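Side-chain contact in RNA-dependent RNA Polymerase (Bombyx mori cytoplasmic polyhedrosis virus, PDB 6TZ0), which synthesises RNA from an RNA template, serving both transcription and genome replication inside a double-stranded RNA virus: residues G530-W535 with D681-F686. Numbering follows the deposited sequence.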
ATOM      1  N   GLY A 530       5.824 -24.864   3.290  1.00 35.46           N
ATOM      2  CA  GLY A 530       6.247 -26.028   4.048  1.00 35.46           C
ATOM      3  C   GLY A 530       5.267 -26.460   5.118  1.00 35.46           C
ATOM      4  O   GLY A 530       5.113 -27.656   5.374  1.00 35.46           O
ATOM      5  N   GLU A 531       4.582 -25.504   5.744  1.00 36.79           N
ATOM      6  CA  GLU A 531       3.599 -25.864   6.758  1.00 36.79           C
ATOM      7  C   GLU A 531       2.358 -26.478   6.131  1.00 36.79           C
ATOM      8  O   GLU A 531       1.756 -27.385   6.711  1.00 36.79           O
ATOM      9  CB  GLU A 531       3.230 -24.648   7.603  1.00 36.79           C
ATOM     10  CG  GLU A 531       4.401 -24.073   8.382  1.00 36.79           C
ATOM     11  CD  GLU A 531       4.991 -25.042   9.399  1.00 36.79           C
ATOM     12  OE1 GLU A 531       4.243 -25.864   9.971  1.00 36.79           O
ATOM     13  OE2 GLU A 531       6.218 -24.977   9.629  1.00 36.79           O
ATOM     14  N   MET A 532       1.969 -26.016   4.944  1.00 33.11           N
ATOM     15  CA  MET A 532       0.845 -26.635   4.252  1.00 33.11           C
ATOM     16  C   MET A 532       1.211 -28.021   3.742  1.00 33.11           C
ATOM     17  O   MET A 532       0.394 -28.946   3.793  1.00 33.11           O
ATOM     18  CB  MET A 532       0.386 -25.754   3.098  1.00 33.11           C
ATOM     19  CG  MET A 532      -0.237 -24.463   3.533  1.00 33.11           C
ATOM     20  SD  MET A 532      -0.858 -23.480   2.157  1.00 33.11           S
ATOM     21  CE  MET A 532       0.664 -22.822   1.513  1.00 33.11           C
ATOM     22  N   LEU A 533       2.435 -28.170   3.240  1.00 31.32           N
ATOM     23  CA  LEU A 533       2.951 -29.472   2.838  1.00 31.32           C
ATOM     24  C   LEU A 533       3.026 -30.446   4.006  1.00 31.32           C
ATOM     25  O   LEU A 533       2.783 -31.642   3.824  1.00 31.32           O
ATOM     26  CB  LEU A 533       4.320 -29.280   2.189  1.00 31.32           C
ATOM     27  CG  LEU A 533       4.466 -29.191   0.670  1.00 31.32           C
ATOM     28  CD1 LEU A 533       3.526 -28.235   0.018  1.00 31.32           C
ATOM     29  CD2 LEU A 533       5.864 -28.675   0.443  1.00 31.32           C
ATOM     30  N   TYR A 534       3.317 -29.955   5.211  1.00 31.31           N
ATOM     31  CA  TYR A 534       3.286 -30.828   6.381  1.00 31.31           C
ATOM     32  C   TYR A 534       1.857 -31.166   6.790  1.00 31.31           C
ATOM     33  O   TYR A 534       1.514 -32.341   6.951  1.00 31.31           O
ATOM     34  CB  TYR A 534       4.035 -30.189   7.547  1.00 31.31           C
ATOM     35  CG  TYR A 534       3.967 -31.027   8.797  1.00 31.31           C
ATOM     36  CD1 TYR A 534       4.656 -32.225   8.881  1.00 31.31           C
ATOM     37  CD2 TYR A 534       3.210 -30.628   9.888  1.00 31.31           C
ATOM     38  CE1 TYR A 534       4.595 -33.000  10.002  1.00 31.31           C
ATOM     39  CE2 TYR A 534       3.141 -31.404  11.020  1.00 31.31           C
ATOM     40  CZ  TYR A 534       3.838 -32.588  11.070  1.00 31.31           C
ATOM     41  OH  TYR A 534       3.787 -33.368  12.196  1.00 31.31           O
ATOM     42  N   TRP A 535       1.006 -30.158   6.960  1.00 29.61           N
ATOM     43  CA  TRP A 535      -0.328 -30.408   7.487  1.00 29.61           C
ATOM     44  C   TRP A 535      -1.290 -31.003   6.476  1.00 29.61           C
ATOM     45  O   TRP A 535      -2.419 -31.328   6.850  1.00 29.61           O
ATOM     46  CB  TRP A 535      -0.950 -29.131   8.051  1.00 29.61           C
ATOM     47  CG  TRP A 535      -0.392 -28.720   9.358  1.00 29.61           C
ATOM     48  CD1 TRP A 535       0.469 -27.699   9.595  1.00 29.61           C
ATOM     49  CD2 TRP A 535      -0.634 -29.344  10.618  1.00 29.61           C
ATOM     50  NE1 TRP A 535       0.768 -27.633  10.931  1.00 29.61           N
ATOM     51  CE2 TRP A 535       0.104 -28.639  11.581  1.00 29.61           C
ATOM     52  CE3 TRP A 535      -1.404 -30.435  11.026  1.00 29.61           C
ATOM     53  CZ2 TRP A 535       0.093 -28.983  12.925  1.00 29.61           C
ATOM     54  CZ3 TRP A 535      -1.415 -30.772  12.356  1.00 29.61           C
ATOM     55  CH2 TRP A 535      -0.673 -30.051  13.292  1.00 29.61           C
ATOM     56  N   ASP A 681      -6.596 -12.843   4.319  1.00 36.90           N
ATOM     57  CA  ASP A 681      -6.318 -14.251   4.049  1.00 36.90           C
ATOM     58  C   ASP A 681      -6.160 -14.980   5.370  1.00 36.90           C
ATOM     59  O   ASP A 681      -5.160 -14.792   6.065  1.00 36.90           O
ATOM     60  CB  ASP A 681      -5.058 -14.432   3.207  1.00 36.90           C
ATOM     61  CG  ASP A 681      -5.299 -14.218   1.742  1.00 36.90           C
ATOM     62  OD1 ASP A 681      -6.417 -14.511   1.270  1.00 36.90           O
ATOM     63  OD2 ASP A 681      -4.364 -13.763   1.051  1.00 36.90           O
ATOM     64  N   ILE A 682      -7.125 -15.827   5.702  1.00 33.52           N
ATOM     65  CA  ILE A 682      -7.070 -16.662   6.892  1.00 33.52           C
ATOM     66  C   ILE A 682      -6.891 -18.097   6.419  1.00 33.52           C
ATOM     67  O   ILE A 682      -7.490 -18.505   5.420  1.00 33.52           O
ATOM     68  CB  ILE A 682      -8.340 -16.523   7.761  1.00 33.52           C
ATOM     69  CG1 ILE A 682      -8.678 -15.065   8.049  1.00 33.52           C
ATOM     70  CG2 ILE A 682      -8.190 -17.242   9.089  1.00 33.52           C
ATOM     71  CD1 ILE A 682      -9.778 -14.504   7.166  1.00 33.52           C
ATOM     72  N   MET A 683      -6.050 -18.856   7.116  1.00 32.07           N
ATOM     73  CA  MET A 683      -5.848 -20.272   6.822  1.00 32.07           C
ATOM     74  C   MET A 683      -5.947 -21.061   8.122  1.00 32.07           C
ATOM     75  O   MET A 683      -5.001 -21.074   8.907  1.00 32.07           O
ATOM     76  CB  MET A 683      -4.503 -20.498   6.156  1.00 32.07           C
ATOM     77  CG  MET A 683      -4.267 -21.925   5.769  1.00 32.07           C
ATOM     78  SD  MET A 683      -2.663 -22.194   5.023  1.00 32.07           S
ATOM     79  CE  MET A 683      -1.611 -22.111   6.458  1.00 32.07           C
ATOM     80  N   GLU A 684      -7.066 -21.736   8.339  1.00 32.70           N
ATOM     81  CA  GLU A 684      -7.307 -22.488   9.561  1.00 32.70           C
ATOM     82  C   GLU A 684      -7.116 -23.977   9.319  1.00 32.70           C
ATOM     83  O   GLU A 684      -7.584 -24.519   8.316  1.00 32.70           O
ATOM     84  CB  GLU A 684      -8.718 -22.229  10.079  1.00 32.70           C
ATOM     85  CG  GLU A 684      -8.939 -20.810  10.526  1.00 32.70           C
ATOM     86  CD  GLU A 684     -10.370 -20.550  10.909  1.00 32.70           C
ATOM     87  OE1 GLU A 684     -11.220 -21.426  10.657  1.00 32.70           O
ATOM     88  OE2 GLU A 684     -10.654 -19.473  11.466  1.00 32.70           O
ATOM     89  N   ILE A 685      -6.433 -24.637  10.246  1.00 29.93           N
ATOM     90  CA  ILE A 685      -6.214 -26.078  10.195  1.00 29.93           C
ATOM     91  C   ILE A 685      -6.723 -26.680  11.498  1.00 29.93           C
ATOM     92  O   ILE A 685      -6.228 -26.344  12.579  1.00 29.93           O
ATOM     93  CB  ILE A 685      -4.736 -26.423   9.970  1.00 29.93           C
ATOM     94  CG1 ILE A 685      -4.261 -25.881   8.625  1.00 29.93           C
ATOM     95  CG2 ILE A 685      -4.542 -27.909   9.973  1.00 29.93           C
ATOM     96  CD1 ILE A 685      -2.778 -25.907   8.454  1.00 29.93           C
ATOM     97  N   PHE A 686      -7.707 -27.566  11.393  1.00 29.07           N
ATOM     98  CA  PHE A 686      -8.298 -28.257  12.532  1.00 29.07           C
ATOM     99  C   PHE A 686      -7.939 -29.733  12.453  1.00 29.07           C
ATOM    100  O   PHE A 686      -7.857 -30.293  11.360  1.00 29.07           O
ATOM    101  CB  PHE A 686      -9.819 -28.109  12.525  1.00 29.07           C
ATOM    102  CG  PHE A 686     -10.293 -26.695  12.553  1.00 29.07           C
ATOM    103  CD1 PHE A 686     -10.346 -25.987  13.741  1.00 29.07           C
ATOM    104  CD2 PHE A 686     -10.693 -26.071  11.389  1.00 29.07           C
ATOM    105  CE1 PHE A 686     -10.784 -24.683  13.760  1.00 29.07           C
ATOM    106  CE2 PHE A 686     -11.137 -24.770  11.404  1.00 29.07           C
ATOM    107  CZ  PHE A 686     -11.183 -24.078  12.594  1.00 29.07           C
TER
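M532 and M683 meet through their sulfurs, SD of M532 lying 3.6 Å from SD of M683, and the pair illustrates how a helix can rest on a sheet through flexible apolar chains. M683 leaves the strand with CG anti to the backbone N (chi1 -177°) and stays extended through chi2, which carries its sulfur across to the helix; a bend at chi3 (75°) then turns the methyl aside, so that CE passes 4.0 Å from CG of M532. One turn further along the helix, W535 receives I685. The CD1 methyl of I685 sits 3.7 Å from CB of W535 and close to the start of the indole, approaching the ring obliquely, while CG2 lies over one face near the rim. Y534 CD2 lies over the opposite face. M683 and I685 are alternate residues of strand 682-687; I682 and E684 pack on neighbouring strand 541-548. I720 touches both methionines. D681, with D680 part of the GDD turn (motif C) of the palm, is a magnesium-binding residue, though no metal is bound here; it directly precedes the strand. With no hydrogen bond between the segments, this contact joins helix to palm sheet by dispersion and hydrophobic burial, which imposes little directional constraint.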